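Local coordinates for outer protein YOPM (Yersinia pestis, PDB 1G9U) that probably alters host cell physiology to favour bacterial survival in host tissues, as a secreted leucine-rich-repeat effector that forms hollow tetrameric cylinders, at residues A98-L103 with V118-L123; T198-D203 with L215-I220; Q277-L282 with E294-L299; N323-K328 with R341-F346. All blocks are in the same frame, centred on the assembly; numbering follows the deposited sequence.

Contact 1. Residues A98-L103 with V118-L123; sequences ASCNSL and VDNNNL
Leu103 and Asn121, the two residues that lose most surface here, lie side by side with their side chains pointing the same way. The isobutyl group of Leu103 leans along the Asn121 amide on its OD1 side. Asn121 CG stands anti to the carbonyl carbon (chi1 -83°), directing the amide to the 98-103 loop. Its nitrogen uses both N-H groups: Asn121 ND2 reaches Ala98 O in that loop at 3.0 Å, in the amide plane, and Val118 O in its own loop, also at 3.0 Å but from above that carbonyl. Asn121 OD1 receives Leu103 N at 3.0 Å in a nearly straight bond, although the position of this oxygen is less sure. Such a buried asparagine, one per turn, is a hallmark of the leucine-rich repeat, where asparagines of successive turns line up inside the loops after the strands and bond to backbone atoms of the preceding turn. Asn101 holds Leu83 N of the preceding turn with its OD1, and Asn141 OD1 likewise takes Leu123 N. Around this row, Leu103 O accepts Asn122 N at 2.8 Å, and Leu103 CB packs on Leu123 CD2 at 4.0 Å. Asn120 O takes Asn101 N at 3.2 Å. Asn120 CB lies 3.7 Å from Cys100 SG, which is close to a bound mercury ion. Asn122 OD1 bonds to Asn358 of the second subunit.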
# COMPACT_ATOMS: atom_id res chain seq x y z
N ALA A 98 18.94 26.23 -16.54
CA ALA A 98 20.05 25.34 -16.21
C ALA A 98 19.71 24.46 -15.02
O ALA A 98 20.46 24.20 -14.07
CB ALA A 98 21.31 26.16 -15.89
N SER A 99 18.49 23.94 -14.96
CA SER A 99 18.16 23.17 -13.75
C SER A 99 18.51 21.70 -13.89
O SER A 99 18.68 21.18 -14.99
CB SER A 99 16.68 23.37 -13.42
OG SER A 99 15.91 23.27 -14.60
N CYS A 100 18.64 21.04 -12.74
CA CYS A 100 19.03 19.63 -12.81
C CYS A 100 20.44 19.49 -13.39
O CYS A 100 20.72 18.85 -14.39
CB CYS A 100 18.08 18.79 -13.67
SG CYS A 100 16.38 18.84 -13.08
N ASN A 101 21.33 20.15 -12.67
CA ASN A 101 22.75 20.03 -12.89
C ASN A 101 23.38 19.84 -11.52
O ASN A 101 22.76 19.30 -10.59
CB ASN A 101 23.29 21.27 -13.62
CG ASN A 101 22.99 21.12 -15.10
OD1 ASN A 101 23.43 20.11 -15.65
ND2 ASN A 101 22.27 22.06 -15.70
N SER A 102 24.60 20.31 -11.35
CA SER A 102 25.28 20.12 -10.09
C SER A 102 26.00 21.38 -9.69
O SER A 102 27.13 21.30 -9.22
CB SER A 102 26.37 19.05 -10.29
OG SER A 102 25.75 17.77 -10.37
N LEU A 103 25.34 22.50 -9.96
CA LEU A 103 26.06 23.75 -9.68
C LEU A 103 26.13 24.09 -8.22
O LEU A 103 25.20 24.03 -7.42
CB LEU A 103 25.35 24.87 -10.48
CG LEU A 103 25.12 24.45 -11.95
CD1 LEU A 103 24.14 25.32 -12.72
CD2 LEU A 103 26.45 24.45 -12.68
N VAL A 118 17.29 27.75 -11.99
CA VAL A 118 18.40 26.87 -11.65
C VAL A 118 17.99 25.92 -10.53
O VAL A 118 18.73 25.52 -9.64
CB VAL A 118 19.66 27.69 -11.27
CG1 VAL A 118 20.25 28.38 -12.50
CG2 VAL A 118 19.27 28.72 -10.24
N ASP A 119 16.73 25.50 -10.56
CA ASP A 119 16.28 24.56 -9.52
C ASP A 119 17.03 23.26 -9.72
O ASP A 119 17.56 23.00 -10.80
CB ASP A 119 14.78 24.31 -9.60
CG ASP A 119 14.46 23.96 -11.05
OD1 ASP A 119 14.78 24.79 -11.94
OD2 ASP A 119 13.90 22.88 -11.34
N ASN A 120 17.08 22.48 -8.65
CA ASN A 120 17.73 21.19 -8.67
C ASN A 120 19.23 21.28 -8.96
O ASN A 120 19.69 20.67 -9.93
CB ASN A 120 17.05 20.31 -9.74
CG ASN A 120 15.72 19.81 -9.17
OD1 ASN A 120 15.76 18.92 -8.30
ND2 ASN A 120 14.60 20.38 -9.63
N ASN A 121 19.92 22.05 -8.12
CA ASN A 121 21.37 22.17 -8.21
C ASN A 121 21.90 22.03 -6.79
O ASN A 121 21.17 21.65 -5.88
CB ASN A 121 21.78 23.49 -8.91
CG ASN A 121 21.74 23.29 -10.43
OD1 ASN A 121 22.55 22.57 -11.01
ND2 ASN A 121 20.77 23.83 -11.15
N ASN A 122 23.15 22.37 -6.55
CA ASN A 122 23.70 22.35 -5.20
C ASN A 122 24.13 23.73 -4.73
O ASN A 122 25.08 23.92 -3.98
CB ASN A 122 24.85 21.35 -5.19
CG ASN A 122 24.33 19.98 -5.60
OD1 ASN A 122 25.09 19.22 -6.18
ND2 ASN A 122 23.07 19.70 -5.31
N LEU A 123 23.39 24.75 -5.14
CA LEU A 123 23.82 26.08 -4.75
C LEU A 123 23.71 26.24 -3.25
O LEU A 123 22.65 25.82 -2.76
CB LEU A 123 22.89 27.07 -5.48
CG LEU A 123 23.02 27.01 -7.00
CD1 LEU A 123 22.02 27.93 -7.66
CD2 LEU A 123 24.45 27.32 -7.41

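Contact 2. Residues T198-D203 with L215-I220; sequences TAIYAD and LSLESI
Two successive parallel strands of the leucine-rich-repeat solenoid meet here: Ala199 pairs with Ser219, both side chains on one face, and Ile200 pairs with Ile220 on the other, which is the interior face of the coil. The pairing starts at Thr198, whose carbonyl oxygen is gripped twice. Ser219 N approaches Thr198 O at 2.9 Å, modestly tilted from the carbonyl plane, and Glu218 N comes from above that plane to the same Thr198 O at 2.7 Å. Further along, Ile200 N gives Ser219 O only a weak bond of 3.4 Å, and Ala199 CA makes a C-H contact with that oxygen, nearly straight at 168°. On the interior face the side chains of Ile200 and Leu217 cross at about a right angle, with Ile200 CG1 lying 3.7 Å from Leu217 CD1. With CG anti to the backbone N (chi1 -168°) and chi2 at 69°, Leu217 CD1 also comes against Thr198 C, 3.5 Å away. Leu191 and Leu210 extend this apolar layer. On the other face, Ala199 CB touches Ser219 OG at 3.4 Å. Thr198 and Glu218 run side by side, pointing the same way, and a water spans their ends: it donates to Ser216 O and to Glu218 OE2, and accepts a weak bond from Thr198 OG1. A second water lies 3.0 Å from Tyr201 OH and is weakly linked to Ser219 OG.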
# COMPACT_ATOMS: atom_id res chain seq x y z
N THR A 198 -0.50 37.56 -4.37
CA THR A 198 -1.57 36.67 -4.75
C THR A 198 -1.59 35.26 -4.16
O THR A 198 -2.67 34.69 -3.93
CB THR A 198 -1.44 36.57 -6.31
OG1 THR A 198 -2.19 37.70 -6.79
CG2 THR A 198 -2.07 35.34 -6.90
N ALA A 199 -0.41 34.71 -3.94
CA ALA A 199 -0.17 33.39 -3.40
C ALA A 199 1.22 33.26 -2.77
O ALA A 199 2.21 33.72 -3.37
CB ALA A 199 -0.31 32.31 -4.48
N ILE A 200 1.17 32.62 -1.62
CA ILE A 200 2.17 32.17 -0.69
C ILE A 200 2.07 30.67 -0.36
O ILE A 200 1.00 30.31 0.12
CB ILE A 200 2.06 32.74 0.75
CG1 ILE A 200 1.21 33.99 0.83
CG2 ILE A 200 3.42 32.95 1.39
CD1 ILE A 200 1.85 35.12 1.59
N TYR A 201 3.14 29.95 -0.51
CA TYR A 201 3.41 28.61 -0.04
C TYR A 201 4.56 28.81 0.96
O TYR A 201 5.61 29.29 0.54
CB TYR A 201 3.85 27.59 -1.10
CG TYR A 201 2.81 27.51 -2.19
CD1 TYR A 201 2.67 28.54 -3.10
CD2 TYR A 201 1.95 26.44 -2.28
CE1 TYR A 201 1.70 28.43 -4.08
CE2 TYR A 201 0.98 26.34 -3.25
CZ TYR A 201 0.85 27.36 -4.17
OH TYR A 201 -0.11 27.31 -5.16
N ALA A 202 4.23 28.48 2.19
CA ALA A 202 5.10 28.53 3.35
C ALA A 202 4.83 27.26 4.15
O ALA A 202 5.10 27.09 5.33
CB ALA A 202 4.88 29.83 4.12
N ASP A 203 4.29 26.25 3.46
CA ASP A 203 4.02 25.01 4.19
C ASP A 203 5.31 24.28 4.55
O ASP A 203 6.37 24.53 3.97
CB ASP A 203 3.16 24.09 3.32
CG ASP A 203 3.93 23.83 2.03
OD1 ASP A 203 4.12 24.75 1.21
OD2 ASP A 203 4.41 22.70 1.84
N LEU A 215 -4.37 42.46 1.36
CA LEU A 215 -5.70 42.45 0.80
C LEU A 215 -5.78 41.75 -0.54
O LEU A 215 -6.84 41.26 -0.93
CB LEU A 215 -6.21 43.88 0.67
CG LEU A 215 -6.31 44.75 1.92
CD1 LEU A 215 -6.83 46.14 1.54
CD2 LEU A 215 -7.15 44.15 3.04
N SER A 216 -4.69 41.72 -1.31
CA SER A 216 -4.76 41.12 -2.64
C SER A 216 -4.58 39.62 -2.56
O SER A 216 -4.66 38.99 -3.60
CB SER A 216 -3.56 41.55 -3.53
OG SER A 216 -2.40 41.34 -2.71
N LEU A 217 -4.19 39.10 -1.41
CA LEU A 217 -3.86 37.68 -1.40
C LEU A 217 -5.03 36.81 -1.83
O LEU A 217 -6.12 37.05 -1.33
CB LEU A 217 -3.47 37.22 0.00
CG LEU A 217 -2.85 35.82 -0.03
CD1 LEU A 217 -1.49 35.92 -0.72
CD2 LEU A 217 -2.80 35.28 1.39
N GLU A 218 -4.75 35.87 -2.74
CA GLU A 218 -5.77 34.93 -3.20
C GLU A 218 -5.64 33.56 -2.56
O GLU A 218 -6.59 32.81 -2.33
CB GLU A 218 -5.76 34.74 -4.73
CG GLU A 218 -6.43 35.90 -5.43
CD GLU A 218 -6.33 35.88 -6.95
OE1 GLU A 218 -6.13 34.80 -7.54
OE2 GLU A 218 -6.49 36.97 -7.55
N SER A 219 -4.41 33.15 -2.27
CA SER A 219 -4.33 31.82 -1.71
C SER A 219 -3.18 31.78 -0.72
O SER A 219 -2.20 32.45 -0.99
CB SER A 219 -4.06 30.80 -2.84
OG SER A 219 -2.66 30.53 -2.82
N ILE A 220 -3.37 31.02 0.34
CA ILE A 220 -2.27 30.77 1.28
C ILE A 220 -2.27 29.27 1.59
O ILE A 220 -3.31 28.70 1.96
CB ILE A 220 -2.31 31.62 2.55
CG1 ILE A 220 -1.10 31.31 3.44
CG2 ILE A 220 -3.57 31.56 3.40
CD1 ILE A 220 -1.05 32.23 4.63
O HOH W 1 -4.96 39.50 -6.23
O HOH W 2 -3.06 27.92 -5.03

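Contact 3. Residues Q277-L282 with E294-L299; sequences QSLTFL and ELPPNL. With ACT (acetate ion), chain H.
Two side-chain hydrogen bonds join the 277-282 segment to the turn at 296-299, and both involve Asn298. Its amide nitrogen, Asn298 ND2, donates to Gln277 O at 2.9 Å; the bond is bent to 137° at the hydrogen, and Gln277 O lies 25° out of the Asn298 amide plane. In return the backbone Asn298 O accepts from Thr280 OG1 at 3.1 Å. The Thr280 hydroxyl oxygen lies roughly opposite its own backbone N (chi1 -151°), which turns it to the neighbouring turn. These bonds tie the two ends of the 277-280 bend to a single residue. The turn itself, Pro296 to Leu299, is a type I beta turn whose closing bond, Leu299 N to Pro296 O, is weak. A further C-H contact runs from Leu299 CA to Leu279 O.

The apolar contacts are led by prolines and leucines. Leu279 CB rests 3.8 Å from Pro296 CG. The bent chain of Gln277 crosses the next proline at an oblique angle, bringing Gln277 CG 3.6 Å from Pro297 CD. Leu299 sends CD1 against the backbone of Thr280, 3.4 Å from Thr280 C, and on to Leu282 CB at 4.1 Å.

An acetate, probably from the crystallisation liquor, accepts a weak bond from Ser278 N.

Within the leucine-rich-repeat solenoid, this contact leads into strands 281-283 and 301-303. Leu282 packs between Leu262 of strand 261-263 and Leu302 of strand 301-303, Leu299 lies on Pro316, and Asn298 also touches Gln57 of the second subunit.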
# COMPACT_ATOMS: atom_id res chain seq x y z
N GLN A 277 -20.94 30.94 1.81
CA GLN A 277 -21.71 30.19 0.81
C GLN A 277 -20.92 29.89 -0.43
O GLN A 277 -21.36 29.11 -1.30
CB GLN A 277 -22.92 31.08 0.54
CG GLN A 277 -24.19 30.33 0.92
CD GLN A 277 -24.90 30.97 2.08
OE1 GLN A 277 -25.25 30.28 3.04
NE2 GLN A 277 -25.09 32.27 1.93
N SER A 278 -19.74 30.48 -0.62
CA SER A 278 -18.93 30.22 -1.81
C SER A 278 -18.05 28.97 -1.66
O SER A 278 -17.28 28.64 -2.58
CB SER A 278 -17.92 31.37 -2.05
OG SER A 278 -17.27 31.57 -0.81
N LEU A 279 -18.11 28.37 -0.47
CA LEU A 279 -17.17 27.29 -0.21
C LEU A 279 -17.50 26.08 -1.07
O LEU A 279 -18.67 25.70 -1.17
CB LEU A 279 -17.17 26.89 1.24
CG LEU A 279 -15.89 26.18 1.71
CD1 LEU A 279 -14.68 27.10 1.80
CD2 LEU A 279 -16.21 25.60 3.09
N THR A 280 -16.47 25.48 -1.66
CA THR A 280 -16.82 24.38 -2.59
C THR A 280 -15.98 23.14 -2.37
O THR A 280 -16.29 22.02 -2.81
CB THR A 280 -16.75 25.13 -3.94
OG1 THR A 280 -17.63 24.57 -4.90
CG2 THR A 280 -15.36 25.05 -4.52
N PHE A 281 -14.88 23.26 -1.63
CA PHE A 281 -13.90 22.29 -1.19
C PHE A 281 -13.56 22.49 0.29
O PHE A 281 -13.03 23.52 0.70
CB PHE A 281 -12.56 22.32 -1.94
CG PHE A 281 -12.82 21.99 -3.41
CD1 PHE A 281 -13.03 20.69 -3.84
CD2 PHE A 281 -12.83 23.01 -4.34
CE1 PHE A 281 -13.35 20.42 -5.16
CE2 PHE A 281 -13.22 22.79 -5.64
CZ PHE A 281 -13.44 21.49 -6.05
N LEU A 282 -13.88 21.44 1.05
CA LEU A 282 -13.63 21.52 2.50
C LEU A 282 -12.94 20.24 2.98
O LEU A 282 -13.49 19.17 2.75
CB LEU A 282 -14.92 21.68 3.28
CG LEU A 282 -14.77 21.70 4.79
CD1 LEU A 282 -13.93 22.85 5.32
CD2 LEU A 282 -16.19 21.79 5.36
N GLU A 294 -25.21 21.77 9.00
CA GLU A 294 -25.36 22.12 7.60
C GLU A 294 -24.15 22.86 7.03
O GLU A 294 -23.62 23.85 7.52
CB GLU A 294 -26.68 22.86 7.41
CG GLU A 294 -27.23 22.94 6.00
CD GLU A 294 -27.78 24.32 5.66
OE1 GLU A 294 -28.77 24.75 6.29
OE2 GLU A 294 -27.19 24.99 4.77
N LEU A 295 -23.66 22.32 5.93
CA LEU A 295 -22.60 22.69 5.03
C LEU A 295 -23.17 23.72 4.07
O LEU A 295 -24.41 23.74 3.95
CB LEU A 295 -22.19 21.35 4.39
CG LEU A 295 -21.76 20.38 5.52
CD1 LEU A 295 -21.22 19.06 5.01
CD2 LEU A 295 -20.63 21.04 6.31
N PRO A 296 -22.39 24.57 3.44
CA PRO A 296 -22.93 25.57 2.49
C PRO A 296 -23.49 24.88 1.25
O PRO A 296 -23.05 23.76 0.96
CB PRO A 296 -21.70 26.45 2.23
CG PRO A 296 -20.57 25.48 2.36
CD PRO A 296 -20.92 24.63 3.55
N PRO A 297 -24.45 25.40 0.49
CA PRO A 297 -25.18 24.61 -0.52
C PRO A 297 -24.51 24.35 -1.86
O PRO A 297 -25.13 23.59 -2.61
CB PRO A 297 -26.46 25.43 -0.76
CG PRO A 297 -26.07 26.83 -0.46
CD PRO A 297 -24.90 26.81 0.50
N ASN A 298 -23.34 24.88 -2.15
CA ASN A 298 -22.51 24.68 -3.33
C ASN A 298 -21.28 23.82 -3.08
O ASN A 298 -20.39 23.70 -3.91
CB ASN A 298 -21.93 26.03 -3.82
CG ASN A 298 -23.04 27.03 -4.08
OD1 ASN A 298 -24.05 26.61 -4.66
ND2 ASN A 298 -22.83 28.26 -3.62
N LEU A 299 -21.18 23.27 -1.87
CA LEU A 299 -20.00 22.44 -1.61
C LEU A 299 -19.94 21.28 -2.59
O LEU A 299 -20.92 20.55 -2.85
CB LEU A 299 -20.14 21.95 -0.17
CG LEU A 299 -18.90 21.26 0.39
CD1 LEU A 299 -17.77 22.30 0.39
CD2 LEU A 299 -19.20 20.65 1.75
C ACT H . -20.86 34.13 0.09
O ACT H . -22.04 34.46 0.56
OXT ACT H . -20.12 33.20 0.58
CH3 ACT H . -20.24 34.77 -1.10

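Contact 4. Residues N323-K328 with R341-F346; sequences NVSNNK and RLIASF. With CA (calcium ion), chain K.
Phe346 CB packs on the start of the Asn326 side chain, 3.7 Å from Asn326 CA and 4.2 Å from Asn326 CB. From there Asn326 CG stands anti to the backbone N (chi1 -168°), carrying the amide outward to a calcium ion. At the tip Asn326 OD1 binds the calcium at 2.4 Å, and Asn326 ND2 is held by Ser306 OG and by Glu286 of the third subunit. Three waters together with Asn246 and Asp266 of that subunit complete the metal site, making it a bridge between subunits of the tetramer. Behind the tip, the backbone follows the leucine-rich-repeat pattern: strand 341-343 pairs in parallel with Asn323, and the loops after the strands stack turn on turn. Val324 N donates to Ile343 O at 2.9 Å. Ser345 O accepts twice, from Asn326 N at 2.8 Å and from Ser325 OG at 3.1 Å, the hydroxyl coming from above the carbonyl plane. The same Ser325 OG sits at the edge of the Phe346 ring, 4.0 Å from Phe346 CD2. Asn323 CG lies 3.7 Å from Ile343 CB, while Asn323 OD1 accepts from Ser325 N, two residues on, in an Asx turn.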
# COMPACT_ATOMS: atom_id res chain seq x y z
N ASN A 323 -16.20 12.09 1.36
CA ASN A 323 -15.34 11.16 2.09
C ASN A 323 -15.49 11.33 3.61
O ASN A 323 -15.10 12.29 4.27
CB ASN A 323 -13.88 11.26 1.67
CG ASN A 323 -13.04 10.15 2.28
OD1 ASN A 323 -13.39 9.47 3.25
ND2 ASN A 323 -11.85 9.97 1.70
N VAL A 324 -16.11 10.28 4.15
CA VAL A 324 -16.34 10.27 5.58
C VAL A 324 -15.77 8.95 6.11
O VAL A 324 -16.23 8.32 7.08
CB VAL A 324 -17.84 10.39 5.95
CG1 VAL A 324 -18.48 11.69 5.50
CG2 VAL A 324 -18.63 9.23 5.36
N SER A 325 -14.74 8.47 5.44
CA SER A 325 -14.14 7.18 5.86
C SER A 325 -13.70 7.20 7.32
O SER A 325 -13.27 8.23 7.84
CB SER A 325 -12.88 6.95 4.99
OG SER A 325 -12.41 5.62 5.02
N ASN A 326 -13.76 6.06 7.99
CA ASN A 326 -13.16 6.00 9.31
C ASN A 326 -13.77 7.00 10.29
O ASN A 326 -13.00 7.77 10.88
CB ASN A 326 -11.64 6.21 9.19
CG ASN A 326 -11.00 5.85 10.54
OD1 ASN A 326 -11.52 5.06 11.33
ND2 ASN A 326 -9.87 6.44 10.91
N ASN A 327 -15.10 6.93 10.43
CA ASN A 327 -15.83 7.75 11.39
C ASN A 327 -16.66 6.82 12.28
O ASN A 327 -16.29 5.66 12.40
CB ASN A 327 -16.74 8.82 10.76
CG ASN A 327 -15.91 10.06 10.48
OD1 ASN A 327 -15.66 10.80 11.44
ND2 ASN A 327 -15.49 10.22 9.21
N LYS A 328 -17.73 7.29 12.90
CA LYS A 328 -18.46 6.37 13.77
C LYS A 328 -19.89 6.31 13.28
O LYS A 328 -20.81 6.32 14.10
CB LYS A 328 -18.43 6.90 15.21
CG LYS A 328 -16.98 6.91 15.73
CD LYS A 328 -16.47 5.51 15.93
CE LYS A 328 -15.00 5.30 16.19
NZ LYS A 328 -14.37 5.86 17.43
N ARG A 341 -18.74 10.27 -6.09
CA ARG A 341 -17.76 9.56 -5.28
C ARG A 341 -18.21 9.42 -3.83
O ARG A 341 -18.47 10.38 -3.11
CB ARG A 341 -16.41 10.28 -5.32
CG ARG A 341 -15.64 9.94 -6.58
CD ARG A 341 -14.69 11.04 -7.00
NE ARG A 341 -13.62 10.51 -7.86
CZ ARG A 341 -12.41 10.20 -7.39
NH1 ARG A 341 -12.10 10.36 -6.10
NH2 ARG A 341 -11.48 9.73 -8.22
N LEU A 342 -18.34 8.16 -3.42
CA LEU A 342 -18.74 7.90 -2.05
C LEU A 342 -17.74 6.95 -1.39
O LEU A 342 -17.64 5.76 -1.74
CB LEU A 342 -20.16 7.37 -1.93
CG LEU A 342 -20.56 7.09 -0.46
CD1 LEU A 342 -20.66 8.39 0.31
CD2 LEU A 342 -21.86 6.30 -0.34
N ILE A 343 -16.99 7.59 -0.48
CA ILE A 343 -15.97 6.89 0.32
C ILE A 343 -16.47 6.88 1.76
O ILE A 343 -16.50 7.91 2.44
CB ILE A 343 -14.56 7.48 0.18
CG1 ILE A 343 -14.08 7.86 -1.24
CG2 ILE A 343 -13.50 6.59 0.82
CD1 ILE A 343 -14.37 6.86 -2.31
N ALA A 344 -16.91 5.69 2.20
CA ALA A 344 -17.52 5.54 3.52
C ALA A 344 -17.06 4.27 4.23
O ALA A 344 -17.69 3.79 5.17
CB ALA A 344 -19.02 5.62 3.44
N SER A 345 -15.90 3.87 3.73
CA SER A 345 -15.11 2.80 4.31
C SER A 345 -14.90 3.00 5.81
O SER A 345 -14.80 4.12 6.33
CB SER A 345 -13.76 2.78 3.57
OG SER A 345 -13.87 1.88 2.49
N PHE A 346 -14.75 1.91 6.54
CA PHE A 346 -14.54 1.88 7.98
C PHE A 346 -15.54 2.66 8.80
O PHE A 346 -15.21 3.58 9.59
CB PHE A 346 -13.13 2.37 8.40
CG PHE A 346 -12.05 1.56 7.69
CD1 PHE A 346 -11.59 0.38 8.23
CD2 PHE A 346 -11.56 2.01 6.48
CE1 PHE A 346 -10.61 -0.36 7.55
CE2 PHE A 346 -10.61 1.28 5.81
CZ PHE A 346 -10.16 0.08 6.33
CA CA K . -11.75 3.39 13.07
O HOH W 3 -14.20 3.80 12.72
O HOH W 4 -9.28 3.24 13.25
O HOH W 5 -11.87 1.71 11.72

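Overall arrangement
The four contacts follow one another along the chain, each joining neighbouring turns of the same leucine-rich-repeat solenoid. Going from contact 1 to 2, 2 to 3 and 3 to 4, centres are about 26, 21 and 19 Å apart, and none touches the next. These steps add up to well over the direct distance of about 43 Å between the centres of contacts 1 and 4, so the solenoid is curved. Contacts 2, 3 and 4 reach its run of parallel strands, whereas contact 1 joins loops just beyond strands 95-97 and 115-117. Contacts 1 and 3 also touch the second subunit, and contact 4 shares calcium with the third, linking the repeat stack to the tetrameric cylinder.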